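Local structure of MHC class I-like protein MILL2 (Mus musculus, 6A97) at residues Leu42-Tyr47 and Lys88-Leu93; Ala98-Gln103 and His111-Thr116; Trp131-Asp136 and Leu148-Asp153; Leu141-Lys146 and Thr176-Ile181. The protein binds heparan sulfate proteoglycans on the surface of fibroblasts and belongs to the MHC class I family. All coordinates share one frame; numbering follows the deposited sequence.

Overall arrangement
All four contacts belong to the MHC class I alpha-1/alpha-2 platform, where one eight-stranded antiparallel sheet carries helices on one face. Contact 1 sets helix 75-96 on strand 42-48; contact 2 does the same for the next helix, 98-104, on strand 113-121, its centre about 13 Å from that of contact 1. Contact 3 spans strands 127-135 and 149-152, and contact 4 ties the strand between them, 138-144, to helix 171-193; their centres lie about 11 Å apart, and Thr142 OG1 and Asp153 OD2 are hydrogen-bonded, 2.5 Å apart. Leu93 CD2 packs on Trp131 CH2 at 4.0 Å, joining contacts 1 and 3. Contacts 2 and 3 meet through adjacent strands 113-121 and 127-135.

Contact 1: residues Leu42-Tyr47 and Lys88-Leu93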
loop_
_atom_site.group_PDB
_atom_site.type_symbol
_atom_site.label_atom_id
_atom_site.label_comp_id
_atom_site.label_asym_id
_atom_site.label_seq_id
_atom_site.Cartn_x
_atom_site.Cartn_y
_atom_site.Cartn_z
ATOM N N LEU A 42 -25.053 -16.646 22.967
ATOM C CA LEU A 42 -24.533 -15.935 21.808
ATOM C C LEU A 42 -23.390 -15.004 22.171
ATOM O O LEU A 42 -23.400 -14.386 23.237
ATOM C CB LEU A 42 -25.647 -15.120 21.140
ATOM C CG LEU A 42 -26.868 -15.858 20.585
ATOM C CD1 LEU A 42 -27.895 -14.850 20.080
ATOM C CD2 LEU A 42 -26.462 -16.825 19.464
ATOM N N LEU A 43 -22.412 -14.899 21.276
ATOM C CA LEU A 43 -21.412 -13.842 21.356
ATOM C C LEU A 43 -21.738 -12.798 20.302
ATOM O O LEU A 43 -21.823 -13.109 19.114
ATOM C CB LEU A 43 -19.992 -14.380 21.154
ATOM C CG LEU A 43 -18.892 -13.314 21.027
ATOM C CD1 LEU A 43 -18.765 -12.451 22.303
ATOM C CD2 LEU A 43 -17.554 -13.955 20.687
ATOM N N VAL A 44 -21.946 -11.562 20.737
ATOM C CA VAL A 44 -22.255 -10.489 19.808
ATOM C C VAL A 44 -21.164 -9.437 19.874
ATOM O O VAL A 44 -20.869 -8.900 20.945
ATOM C CB VAL A 44 -23.626 -9.829 20.107
ATOM C CG1 VAL A 44 -23.957 -8.803 19.032
ATOM C CG2 VAL A 44 -24.733 -10.882 20.209
ATOM N N LEU A 45 -20.562 -9.160 18.725
ATOM C CA LEU A 45 -19.526 -8.145 18.609
ATOM C C LEU A 45 -19.984 -7.090 17.621
ATOM O O LEU A 45 -20.409 -7.412 16.505
ATOM C CB LEU A 45 -18.202 -8.762 18.154
ATOM C CG LEU A 45 -17.601 -9.836 19.059
ATOM C CD1 LEU A 45 -16.380 -10.468 18.411
ATOM C CD2 LEU A 45 -17.239 -9.240 20.409
ATOM N N ILE A 46 -19.898 -5.831 18.029
ATOM C CA ILE A 46 -20.374 -4.735 17.199
ATOM C C ILE A 46 -19.218 -3.861 16.728
ATOM O O ILE A 46 -18.435 -3.357 17.540
ATOM C CB ILE A 46 -21.389 -3.869 17.956
ATOM C CG1 ILE A 46 -22.657 -4.672 18.248
ATOM C CG2 ILE A 46 -21.731 -2.630 17.160
ATOM C CD1 ILE A 46 -23.766 -3.839 18.839
ATOM N N TYR A 47 -19.119 -3.694 15.411
ATOM C CA TYR A 47 -18.059 -2.902 14.797
ATOM C C TYR A 47 -18.602 -1.644 14.131
ATOM O O TYR A 47 -19.541 -1.707 13.340
ATOM C CB TYR A 47 -17.299 -3.732 13.757
ATOM C CG TYR A 47 -16.593 -4.932 14.336
ATOM C CD1 TYR A 47 -15.235 -4.884 14.626
ATOM C CD2 TYR A 47 -17.287 -6.108 14.610
ATOM C CE1 TYR A 47 -14.583 -5.972 15.158
ATOM C CE2 TYR A 47 -16.645 -7.204 15.150
ATOM C CZ TYR A 47 -15.291 -7.125 15.423
ATOM O OH TYR A 47 -14.640 -8.204 15.956
ATOM N N LYS A 88 -31.069 -5.459 24.222
ATOM C CA LYS A 88 -32.311 -5.522 23.450
ATOM C C LYS A 88 -32.058 -6.046 22.042
ATOM O O LYS A 88 -32.868 -6.793 21.493
ATOM C CB LYS A 88 -32.981 -4.148 23.387
ATOM C CG LYS A 88 -33.839 -3.828 24.602
ATOM C CD LYS A 88 -33.657 -2.392 25.068
ATOM C CE LYS A 88 -34.139 -1.386 24.037
ATOM N NZ LYS A 88 -33.990 0.012 24.540
ATOM N N VAL A 89 -30.928 -5.648 21.465
ATOM C CA VAL A 89 -30.542 -6.114 20.139
ATOM C C VAL A 89 -30.332 -7.625 20.150
ATOM O O VAL A 89 -30.767 -8.324 19.238
ATOM C CB VAL A 89 -29.262 -5.409 19.644
ATOM C CG1 VAL A 89 -28.748 -6.054 18.368
ATOM C CG2 VAL A 89 -29.530 -3.935 19.417
ATOM N N GLU A 90 -29.677 -8.130 21.191
ATOM C CA GLU A 90 -29.424 -9.563 21.293
ATOM C C GLU A 90 -30.732 -10.341 21.362
ATOM O O GLU A 90 -30.844 -11.412 20.765
ATOM C CB GLU A 90 -28.557 -9.884 22.510
ATOM C CG GLU A 90 -28.138 -11.348 22.599
ATOM C CD GLU A 90 -29.049 -12.169 23.500
ATOM O OE1 GLU A 90 -30.030 -11.608 24.033
ATOM O OE2 GLU A 90 -28.780 -13.377 23.674
ATOM N N GLU A 91 -31.711 -9.806 22.095
ATOM C CA GLU A 91 -33.051 -10.395 22.133
ATOM C C GLU A 91 -33.687 -10.484 20.747
ATOM O O GLU A 91 -34.246 -11.519 20.378
ATOM C CB GLU A 91 -33.988 -9.592 23.042
ATOM C CG GLU A 91 -33.669 -9.635 24.520
ATOM C CD GLU A 91 -34.715 -8.899 25.345
ATOM O OE1 GLU A 91 -34.741 -7.650 25.308
ATOM O OE2 GLU A 91 -35.522 -9.574 26.018
ATOM N N LYS A 92 -33.630 -9.388 19.995
ATOM C CA LYS A 92 -34.225 -9.360 18.661
ATOM C C LYS A 92 -33.540 -10.353 17.729
ATOM O O LYS A 92 -34.203 -11.096 17.005
ATOM C CB LYS A 92 -34.154 -7.958 18.058
ATOM C CG LYS A 92 -35.114 -6.956 18.671
ATOM C CD LYS A 92 -35.048 -5.634 17.918
ATOM C CE LYS A 92 -36.052 -4.630 18.455
ATOM N NZ LYS A 92 -35.740 -4.232 19.856
ATOM N N LEU A 93 -32.211 -10.367 17.758
ATOM C CA LEU A 93 -31.447 -11.267 16.899
ATOM C C LEU A 93 -31.767 -12.721 17.223
ATOM O O LEU A 93 -31.968 -13.535 16.317
ATOM C CB LEU A 93 -29.947 -11.003 17.033
ATOM C CG LEU A 93 -29.511 -9.637 16.498
ATOM C CD1 LEU A 93 -28.006 -9.444 16.626
ATOM C CD2 LEU A 93 -29.957 -9.479 15.053
HETATM O O HOH W 1 -26.703 -15.353 24.701
#
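Glu90 OE2, on the sheet-facing side of helix 75-96, is gripped by a water and by an arginine. The water donates to OE2 over 3.0 Å and at the same time accepts from Leu42 N at 2.7 Å, so that the backbone of strand 42-48 is tied to the helix through a single solvent molecule. Arg94, one turn further along the same helix, forms a salt bridge with OE2. Leu42 CD1 lies against the carboxylate, 4.0 Å from Glu90 OE2, whereas Val44 CG2 meets the aliphatic Glu90 CG at 4.2 Å. Glu90 gets there by a trans first torsion (chi1 -174°) followed by a bend at the second, chi2 -96°, which lets its CG methylene lie over Val44 while the carboxylate turns toward Leu42. Tyr56 of strand 51-57 also touches Glu90. The arrangement is that of an alpha-1 helix laid across the sheet of an MHC class I platform. Chemically, the glutamate works in two halves, its aliphatic stem meeting valine and its OE2 held by Arg94 and the water; the positive charge of Arg94 would probably help keep that carboxylate ionised.

Contact 2: residues Ala98-Gln103 and His111-Thr116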
loop_
_atom_site.group_PDB
_atom_site.type_symbol
_atom_site.label_atom_id
_atom_site.label_comp_id
_atom_site.label_asym_id
_atom_site.label_seq_id
_atom_site.Cartn_x
_atom_site.Cartn_y
_atom_site.Cartn_z
ATOM N N ALA A 98 -34.328 -17.736 15.706
ATOM C CA ALA A 98 -34.748 -18.828 16.579
ATOM C C ALA A 98 -34.980 -20.135 15.823
ATOM O O ALA A 98 -34.574 -21.204 16.281
ATOM C CB ALA A 98 -36.017 -18.433 17.343
ATOM N N GLU A 99 -35.633 -20.055 14.670
ATOM C CA GLU A 99 -35.985 -21.268 13.941
ATOM C C GLU A 99 -34.759 -21.898 13.285
ATOM O O GLU A 99 -34.629 -23.120 13.262
ATOM C CB GLU A 99 -37.068 -20.978 12.901
ATOM C CG GLU A 99 -38.159 -22.042 12.849
ATOM C CD GLU A 99 -39.136 -21.954 14.017
ATOM O OE1 GLU A 99 -38.927 -21.122 14.929
ATOM O OE2 GLU A 99 -40.115 -22.731 14.031
ATOM N N VAL A 100 -33.851 -21.071 12.774
ATOM C CA VAL A 100 -32.595 -21.591 12.236
ATOM C C VAL A 100 -31.807 -22.283 13.346
ATOM O O VAL A 100 -31.285 -23.384 13.162
ATOM C CB VAL A 100 -31.734 -20.484 11.594
ATOM C CG1 VAL A 100 -30.321 -20.989 11.336
ATOM C CG2 VAL A 100 -32.374 -20.002 10.295
ATOM N N ILE A 101 -31.743 -21.640 14.508
ATOM C CA ILE A 101 -31.060 -22.218 15.659
ATOM C C ILE A 101 -31.682 -23.552 16.086
ATOM O O ILE A 101 -30.967 -24.521 16.350
ATOM C CB ILE A 101 -31.064 -21.243 16.856
ATOM C CG1 ILE A 101 -30.117 -20.069 16.587
ATOM C CG2 ILE A 101 -30.662 -21.960 18.133
ATOM C CD1 ILE A 101 -30.148 -18.995 17.651
ATOM N N ASN A 102 -33.010 -23.602 16.153
ATOM C CA ASN A 102 -33.702 -24.835 16.526
ATOM C C ASN A 102 -33.402 -25.988 15.565
ATOM O O ASN A 102 -33.146 -27.111 15.990
ATOM C CB ASN A 102 -35.208 -24.597 16.598
ATOM C CG ASN A 102 -35.620 -23.882 17.873
ATOM O OD1 ASN A 102 -35.047 -24.115 18.937
ATOM N ND2 ASN A 102 -36.612 -23.004 17.771
ATOM N N GLN A 103 -33.416 -25.699 14.267
ATOM C CA GLN A 103 -33.202 -26.726 13.249
ATOM C C GLN A 103 -31.760 -27.217 13.228
ATOM O O GLN A 103 -31.521 -28.411 13.084
ATOM C CB GLN A 103 -33.599 -26.204 11.861
ATOM C CG GLN A 103 -35.081 -25.876 11.711
ATOM C CD GLN A 103 -35.988 -27.077 11.985
ATOM O OE1 GLN A 103 -35.709 -28.201 11.553
ATOM N NE2 GLN A 103 -37.075 -26.839 12.720
ATOM N N HIS A 111 -21.171 -28.201 15.855
ATOM C CA HIS A 111 -21.230 -27.352 14.670
ATOM C C HIS A 111 -21.198 -25.873 15.033
ATOM O O HIS A 111 -21.444 -25.503 16.181
ATOM C CB HIS A 111 -22.481 -27.668 13.854
ATOM C CG HIS A 111 -22.563 -29.096 13.421
ATOM N ND1 HIS A 111 -22.011 -29.547 12.241
ATOM C CD2 HIS A 111 -23.122 -30.178 14.014
ATOM C CE1 HIS A 111 -22.231 -30.845 12.125
ATOM N NE2 HIS A 111 -22.903 -31.251 13.185
ATOM N N THR A 112 -20.896 -25.035 14.045
ATOM C CA THR A 112 -20.709 -23.606 14.273
ATOM C C THR A 112 -21.667 -22.752 13.452
ATOM O O THR A 112 -21.612 -22.756 12.222
ATOM C CB THR A 112 -19.265 -23.172 13.935
ATOM O OG1 THR A 112 -18.333 -24.083 14.531
ATOM C CG2 THR A 112 -18.994 -21.756 14.435
ATOM N N LEU A 113 -22.533 -22.007 14.132
ATOM C CA LEU A 113 -23.438 -21.076 13.460
ATOM C C LEU A 113 -22.983 -19.638 13.660
ATOM O O LEU A 113 -22.797 -19.189 14.793
ATOM C CB LEU A 113 -24.870 -21.242 13.972
ATOM C CG LEU A 113 -25.916 -20.344 13.311
ATOM C CD1 LEU A 113 -26.097 -20.710 11.826
ATOM C CD2 LEU A 113 -27.236 -20.422 14.060
ATOM N N GLN A 114 -22.807 -18.921 12.550
ATOM C CA GLN A 114 -22.358 -17.532 12.582
ATOM C C GLN A 114 -23.283 -16.645 11.776
ATOM O O GLN A 114 -23.946 -17.102 10.844
ATOM C CB GLN A 114 -20.935 -17.399 12.029
ATOM C CG GLN A 114 -19.865 -18.147 12.815
ATOM C CD GLN A 114 -18.569 -18.289 12.026
ATOM O OE1 GLN A 114 -18.330 -19.315 11.391
ATOM N NE2 GLN A 114 -17.735 -17.251 12.052
ATOM N N ALA A 115 -23.308 -15.365 12.118
ATOM C CA ALA A 115 -24.039 -14.396 11.327
ATOM C C ALA A 115 -23.248 -13.105 11.250
ATOM O O ALA A 115 -22.618 -12.700 12.220
ATOM C CB ALA A 115 -25.425 -14.141 11.919
ATOM N N THR A 116 -23.260 -12.463 10.090
ATOM C CA THR A 116 -22.776 -11.099 10.029
ATOM C C THR A 116 -23.864 -10.264 9.379
ATOM O O THR A 116 -24.499 -10.684 8.408
ATOM C CB THR A 116 -21.432 -10.972 9.278
ATOM O OG1 THR A 116 -20.959 -9.629 9.398
ATOM C CG2 THR A 116 -21.555 -11.339 7.782
#
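Val100 and Ile101, adjacent residues of the short helix 98-104, meet Leu113 at the start of strand 113-121, where the alpha-1 part of the MHC class I platform passes into alpha-2. The interaction across the two segments is apolar and converges on one methyl group, Leu113 CD2. Val100 brings CG1 to 4.2 Å from Leu113 CD2. The isoleucine offers its CG1 methylene instead of a methyl, and its side chain runs at about a right angle to that of Leu113. The leucine extends from the sheet toward the helix with CG trans to its backbone N (chi1 -178°), which brings its CD2 branch up to both residues. Around this group, Ile101 also packs on Thr40 and Leu113 on Leu34, both in loops. Among the backbone bonds, Asn102 N donates to Ala98 O within the helix, while Leu113 pairs with Ala31 of the neighbouring strand 23-31. The closest approach joins Ile101 CG1 to Leu113 CD2 at 3.8 Å.

Contact 3: residues Trp131-Asp136 and Leu148-Asp153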
loop_
_atom_site.group_PDB
_atom_site.type_symbol
_atom_site.label_atom_id
_atom_site.label_comp_id
_atom_site.label_asym_id
_atom_site.label_seq_id
_atom_site.Cartn_x
_atom_site.Cartn_y
_atom_site.Cartn_z
ATOM N N TRP A 131 -27.177 -9.108 5.425
ATOM C CA TRP A 131 -27.320 -10.146 6.442
ATOM C C TRP A 131 -26.923 -11.503 5.869
ATOM O O TRP A 131 -27.581 -12.027 4.966
ATOM C CB TRP A 131 -28.753 -10.180 6.974
ATOM C CG TRP A 131 -28.945 -10.997 8.219
ATOM C CD1 TRP A 131 -28.244 -12.106 8.596
ATOM C CD2 TRP A 131 -29.896 -10.751 9.265
ATOM N NE1 TRP A 131 -28.704 -12.571 9.805
ATOM C CE2 TRP A 131 -29.719 -11.757 10.237
ATOM C CE3 TRP A 131 -30.882 -9.779 9.471
ATOM C CZ2 TRP A 131 -30.493 -11.822 11.398
ATOM C CZ3 TRP A 131 -31.651 -9.846 10.625
ATOM C CH2 TRP A 131 -31.453 -10.861 11.570
ATOM N N HIS A 132 -25.838 -12.064 6.398
ATOM C CA HIS A 132 -25.356 -13.373 5.969
ATOM C C HIS A 132 -25.280 -14.342 7.140
ATOM O O HIS A 132 -24.963 -13.946 8.261
ATOM C CB HIS A 132 -23.973 -13.260 5.322
ATOM C CG HIS A 132 -23.873 -12.195 4.274
ATOM N ND1 HIS A 132 -24.221 -12.407 2.956
ATOM C CD2 HIS A 132 -23.456 -10.909 4.350
ATOM C CE1 HIS A 132 -24.027 -11.297 2.268
ATOM N NE2 HIS A 132 -23.565 -10.371 3.090
ATOM N N LEU A 133 -25.578 -15.610 6.882
ATOM C CA LEU A 133 -25.364 -16.658 7.870
ATOM C C LEU A 133 -24.269 -17.598 7.387
ATOM O O LEU A 133 -24.121 -17.834 6.185
ATOM C CB LEU A 133 -26.649 -17.445 8.138
ATOM C CG LEU A 133 -27.878 -16.679 8.624
ATOM C CD1 LEU A 133 -29.067 -17.613 8.723
ATOM C CD2 LEU A 133 -27.593 -16.049 9.968
ATOM N N GLY A 134 -23.508 -18.135 8.330
ATOM C CA GLY A 134 -22.459 -19.084 8.018
ATOM C C GLY A 134 -22.620 -20.315 8.880
ATOM O O GLY A 134 -22.981 -20.220 10.056
ATOM N N TYR A 135 -22.356 -21.476 8.296
ATOM C CA TYR A 135 -22.490 -22.735 9.016
ATOM C C TYR A 135 -21.246 -23.576 8.790
ATOM O O TYR A 135 -20.861 -23.822 7.645
ATOM C CB TYR A 135 -23.743 -23.496 8.567
ATOM C CG TYR A 135 -24.062 -24.692 9.432
ATOM C CD1 TYR A 135 -24.441 -24.529 10.761
ATOM C CD2 TYR A 135 -23.983 -25.984 8.929
ATOM C CE1 TYR A 135 -24.733 -25.617 11.560
ATOM C CE2 TYR A 135 -24.274 -27.079 9.721
ATOM C CZ TYR A 135 -24.648 -26.890 11.035
ATOM O OH TYR A 135 -24.941 -27.978 11.825
ATOM N N ASP A 136 -20.619 -23.991 9.887
ATOM C CA ASP A 136 -19.366 -24.739 9.849
ATOM C C ASP A 136 -18.322 -24.069 8.957
ATOM O O ASP A 136 -17.614 -24.736 8.203
ATOM C CB ASP A 136 -19.620 -26.180 9.394
ATOM C CG ASP A 136 -20.243 -27.027 10.488
ATOM O OD1 ASP A 136 -20.080 -26.671 11.678
ATOM O OD2 ASP A 136 -20.892 -28.044 10.164
ATOM N N LEU A 148 -35.916 -9.452 -1.247
ATOM C CA LEU A 148 -36.488 -9.590 0.099
ATOM C C LEU A 148 -36.760 -11.052 0.443
ATOM O O LEU A 148 -37.754 -11.376 1.090
ATOM C CB LEU A 148 -37.773 -8.768 0.256
ATOM C CG LEU A 148 -37.660 -7.257 0.050
ATOM C CD1 LEU A 148 -38.977 -6.581 0.397
ATOM C CD2 LEU A 148 -36.520 -6.681 0.880
ATOM N N THR A 149 -35.863 -11.928 0.008
ATOM C CA THR A 149 -35.953 -13.347 0.329
ATOM C C THR A 149 -34.551 -13.876 0.619
ATOM O O THR A 149 -33.555 -13.278 0.210
ATOM C CB THR A 149 -36.603 -14.157 -0.825
ATOM O OG1 THR A 149 -37.715 -13.428 -1.360
ATOM C CG2 THR A 149 -37.086 -15.520 -0.342
ATOM N N TRP A 150 -34.475 -14.994 1.326
ATOM C CA TRP A 150 -33.195 -15.612 1.636
ATOM C C TRP A 150 -32.657 -16.476 0.495
ATOM O O TRP A 150 -33.371 -17.297 -0.087
ATOM C CB TRP A 150 -33.319 -16.445 2.907
ATOM C CG TRP A 150 -33.442 -15.604 4.135
ATOM C CD1 TRP A 150 -34.598 -15.209 4.748
ATOM C CD2 TRP A 150 -32.369 -15.042 4.898
ATOM N NE1 TRP A 150 -34.308 -14.444 5.853
ATOM C CE2 TRP A 150 -32.948 -14.323 5.966
ATOM C CE3 TRP A 150 -30.974 -15.080 4.786
ATOM C CZ2 TRP A 150 -32.180 -13.644 6.914
ATOM C CZ3 TRP A 150 -30.211 -14.408 5.730
ATOM C CH2 TRP A 150 -30.816 -13.701 6.783
ATOM N N THR A 151 -31.382 -16.281 0.189
ATOM C CA THR A 151 -30.693 -17.096 -0.798
ATOM C C THR A 151 -29.875 -18.181 -0.108
ATOM O O THR A 151 -29.124 -17.895 0.825
ATOM C CB THR A 151 -29.767 -16.239 -1.678
ATOM O OG1 THR A 151 -30.538 -15.235 -2.347
ATOM C CG2 THR A 151 -29.042 -17.099 -2.712
ATOM N N VAL A 152 -30.023 -19.426 -0.553
ATOM C CA VAL A 152 -29.135 -20.491 -0.092
ATOM C C VAL A 152 -27.833 -20.455 -0.903
ATOM O O VAL A 152 -27.852 -20.588 -2.126
ATOM C CB VAL A 152 -29.793 -21.868 -0.210
ATOM C CG1 VAL A 152 -28.798 -22.960 0.138
ATOM C CG2 VAL A 152 -31.014 -21.941 0.693
ATOM N N ASP A 153 -26.707 -20.270 -0.218
ATOM C CA ASP A 153 -25.439 -19.989 -0.891
ATOM C C ASP A 153 -24.683 -21.215 -1.408
ATOM O O ASP A 153 -24.053 -21.153 -2.464
ATOM C CB ASP A 153 -24.533 -19.190 0.044
ATOM C CG ASP A 153 -25.006 -17.764 0.221
ATOM O OD1 ASP A 153 -25.453 -17.166 -0.782
ATOM O OD2 ASP A 153 -24.942 -17.247 1.357
#
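Trp131 and Trp150 form a T-shaped, edge-to-face pair within the alpha-2 half of the MHC class I platform. They come from strands 127-135 and 149-152, which flank strand 138-144 in the sheet, so the pair reaches over the strand between. The aromatic contact is between the five-membered ring of Trp131 and the six-membered ring of Trp150, with centroids 5.0 Å apart and planes at 79°. Trp150 presents the outer corner of its benzo ring, and CH2 stands over one face of Trp131 toward the rim. The indole is carried there by chi1 -72° and chi2 94°, the second torsion turning the ring across the side-chain stem. The apolar remainder is small: Leu133 CG lies 4.4 Å from Trp150 CZ3, approaching obliquely, and Val174 of helix 171-193 touches both tryptophans. One polar bond holds the Trp150 indole at its other end, NE1 donating to Pro169 O. At the heart of the pair, Trp150 CH2 is 3.5 Å from Trp131 CD1 and 3.6 Å from Trp131 CG, while Trp150 CZ3 lies 3.6 Å from Trp131 O.

Contact 4: residues Leu141-Lys146 and Thr176-Ile181; sequences LTFDQK and TFLDDI
The long alpha-2 helix of the MHC class I platform meets residues 141-146 here, where Leu178 of helix 171-193 reaches down to Phe143 and Gln145. One methyl does most of the touching: Leu178 CD1 lies 3.5 Å from Gln145 OE1 and 4.4 Å from Phe143 CD2, the latter approach being oblique to the ring. The Gln145 chain bends at chi2 (-63°), which brings its amide beside the phenylalanine, with OE1 near the plane of that ring and at its edge. The glutamine and leucine side chains run at about a right angle. At the outer margin Gln145 NE2 is 4.4 Å from Asp179 OD1, a distant approach. The helix has a wider pi-type turn at 177-181, in which Thr176 O accepts from both Asp180 N and Ile181 N. Behind the contact, Phe143 packs edge-to-face on Trp150 of strand 149-152 and touches Trp131 of strand 127-135, placing Leu178 above strand 138-144 where both its neighbours in the sheet contribute a tryptophan.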
loop_
_atom_site.group_PDB
_atom_site.type_symbol
_atom_site.label_atom_id
_atom_site.label_comp_id
_atom_site.label_asym_id
_atom_site.label_seq_id
_atom_site.Cartn_x
_atom_site.Cartn_y
_atom_site.Cartn_z
ATOM N N LEU A 141 -26.570 -18.851 4.264
ATOM C CA LEU A 141 -27.669 -18.070 3.707
ATOM C C LEU A 141 -27.258 -16.620 3.483
ATOM O O LEU A 141 -26.336 -16.114 4.124
ATOM C CB LEU A 141 -28.894 -18.129 4.624
ATOM C CG LEU A 141 -29.438 -19.511 4.999
ATOM C CD1 LEU A 141 -30.638 -19.382 5.922
ATOM C CD2 LEU A 141 -29.809 -20.320 3.756
ATOM N N THR A 142 -27.952 -15.954 2.571
ATOM C CA THR A 142 -27.732 -14.538 2.314
ATOM C C THR A 142 -29.068 -13.875 2.026
ATOM O O THR A 142 -29.839 -14.363 1.198
ATOM C CB THR A 142 -26.776 -14.308 1.126
ATOM O OG1 THR A 142 -25.460 -14.760 1.469
ATOM C CG2 THR A 142 -26.725 -12.826 0.750
ATOM N N PHE A 143 -29.353 -12.770 2.705
ATOM C CA PHE A 143 -30.615 -12.081 2.478
ATOM C C PHE A 143 -30.509 -11.164 1.263
ATOM O O PHE A 143 -29.654 -10.279 1.208
ATOM C CB PHE A 143 -31.040 -11.285 3.715
ATOM C CG PHE A 143 -32.411 -10.682 3.596
ATOM C CD1 PHE A 143 -33.541 -11.473 3.723
ATOM C CD2 PHE A 143 -32.569 -9.329 3.346
ATOM C CE1 PHE A 143 -34.804 -10.928 3.604
ATOM C CE2 PHE A 143 -33.832 -8.773 3.231
ATOM C CZ PHE A 143 -34.950 -9.574 3.359
ATOM N N ASP A 144 -31.381 -11.387 0.287
ATOM C CA ASP A 144 -31.359 -10.607 -0.946
ATOM C C ASP A 144 -32.134 -9.306 -0.767
ATOM O O ASP A 144 -33.361 -9.313 -0.682
ATOM C CB ASP A 144 -31.937 -11.424 -2.104
ATOM C CG ASP A 144 -31.673 -10.790 -3.460
ATOM O OD1 ASP A 144 -31.075 -11.469 -4.323
ATOM O OD2 ASP A 144 -32.061 -9.619 -3.668
ATOM N N GLN A 145 -31.406 -8.195 -0.712
ATOM C CA GLN A 145 -31.995 -6.881 -0.467
ATOM C C GLN A 145 -33.043 -6.507 -1.512
ATOM O O GLN A 145 -34.089 -5.946 -1.182
ATOM C CB GLN A 145 -30.900 -5.813 -0.429
ATOM C CG GLN A 145 -29.832 -6.072 0.617
ATOM C CD GLN A 145 -30.393 -6.058 2.027
ATOM O OE1 GLN A 145 -30.046 -6.903 2.853
ATOM N NE2 GLN A 145 -31.265 -5.092 2.310
ATOM N N LYS A 146 -32.754 -6.816 -2.773
ATOM C CA LYS A 146 -33.676 -6.515 -3.865
ATOM C C LYS A 146 -34.919 -7.398 -3.807
ATOM O O LYS A 146 -36.045 -6.918 -3.937
ATOM C CB LYS A 146 -32.978 -6.688 -5.219
ATOM C CG LYS A 146 -31.766 -5.791 -5.416
ATOM C CD LYS A 146 -32.181 -4.331 -5.526
ATOM C CE LYS A 146 -30.985 -3.432 -5.780
ATOM N NZ LYS A 146 -30.097 -3.364 -4.583
ATOM N N THR A 176 -37.107 -4.347 8.384
ATOM C CA THR A 176 -37.277 -3.241 9.321
ATOM C C THR A 176 -35.981 -3.032 10.093
ATOM O O THR A 176 -35.522 -1.901 10.258
ATOM C CB THR A 176 -38.437 -3.469 10.313
ATOM O OG1 THR A 176 -38.177 -4.636 11.103
ATOM C CG2 THR A 176 -39.762 -3.624 9.576
ATOM N N PHE A 177 -35.378 -4.128 10.538
ATOM C CA PHE A 177 -34.121 -4.036 11.273
ATOM C C PHE A 177 -33.002 -3.434 10.422
ATOM O O PHE A 177 -32.278 -2.552 10.881
ATOM C CB PHE A 177 -33.689 -5.404 11.797
ATOM C CG PHE A 177 -32.504 -5.343 12.717
ATOM C CD1 PHE A 177 -32.672 -5.085 14.067
ATOM C CD2 PHE A 177 -31.219 -5.520 12.228
ATOM C CE1 PHE A 177 -31.580 -5.015 14.916
ATOM C CE2 PHE A 177 -30.126 -5.451 13.072
ATOM C CZ PHE A 177 -30.307 -5.201 14.418
ATOM N N LEU A 178 -32.863 -3.899 9.184
ATOM C CA LEU A 178 -31.774 -3.424 8.334
ATOM C C LEU A 178 -32.012 -2.026 7.770
ATOM O O LEU A 178 -31.063 -1.265 7.582
ATOM C CB LEU A 178 -31.527 -4.396 7.177
ATOM C CG LEU A 178 -30.995 -5.784 7.531
ATOM C CD1 LEU A 178 -30.742 -6.579 6.263
ATOM C CD2 LEU A 178 -29.721 -5.675 8.364
ATOM N N ASP A 179 -33.269 -1.689 7.495
ATOM C CA ASP A 179 -33.584 -0.411 6.857
ATOM C C ASP A 179 -33.890 0.705 7.853
ATOM O O ASP A 179 -33.690 1.879 7.547
ATOM C CB ASP A 179 -34.772 -0.566 5.901
ATOM C CG ASP A 179 -34.497 -1.548 4.779
ATOM O OD1 ASP A 179 -33.468 -2.256 4.843
ATOM O OD2 ASP A 179 -35.315 -1.618 3.836
ATOM N N ASP A 180 -34.383 0.348 9.034
ATOM C CA ASP A 180 -34.807 1.360 10.000
ATOM C C ASP A 180 -34.006 1.343 11.303
ATOM O O ASP A 180 -33.499 2.379 11.736
ATOM C CB ASP A 180 -36.294 1.197 10.320
ATOM C CG ASP A 180 -37.166 1.245 9.081
ATOM O OD1 ASP A 180 -36.744 1.860 8.077
ATOM O OD2 ASP A 180 -38.277 0.675 9.112
ATOM N N ILE A 181 -33.897 0.172 11.925
ATOM C CA ILE A 181 -33.301 0.076 13.256
ATOM C C ILE A 181 -31.779 0.219 13.227
ATOM O O ILE A 181 -31.226 1.080 13.915
ATOM C CB ILE A 181 -33.675 -1.253 13.960
ATOM C CG1 ILE A 181 -35.128 -1.222 14.446
ATOM C CG2 ILE A 181 -32.788 -1.483 15.165
ATOM C CD1 ILE A 181 -36.167 -1.415 13.367
#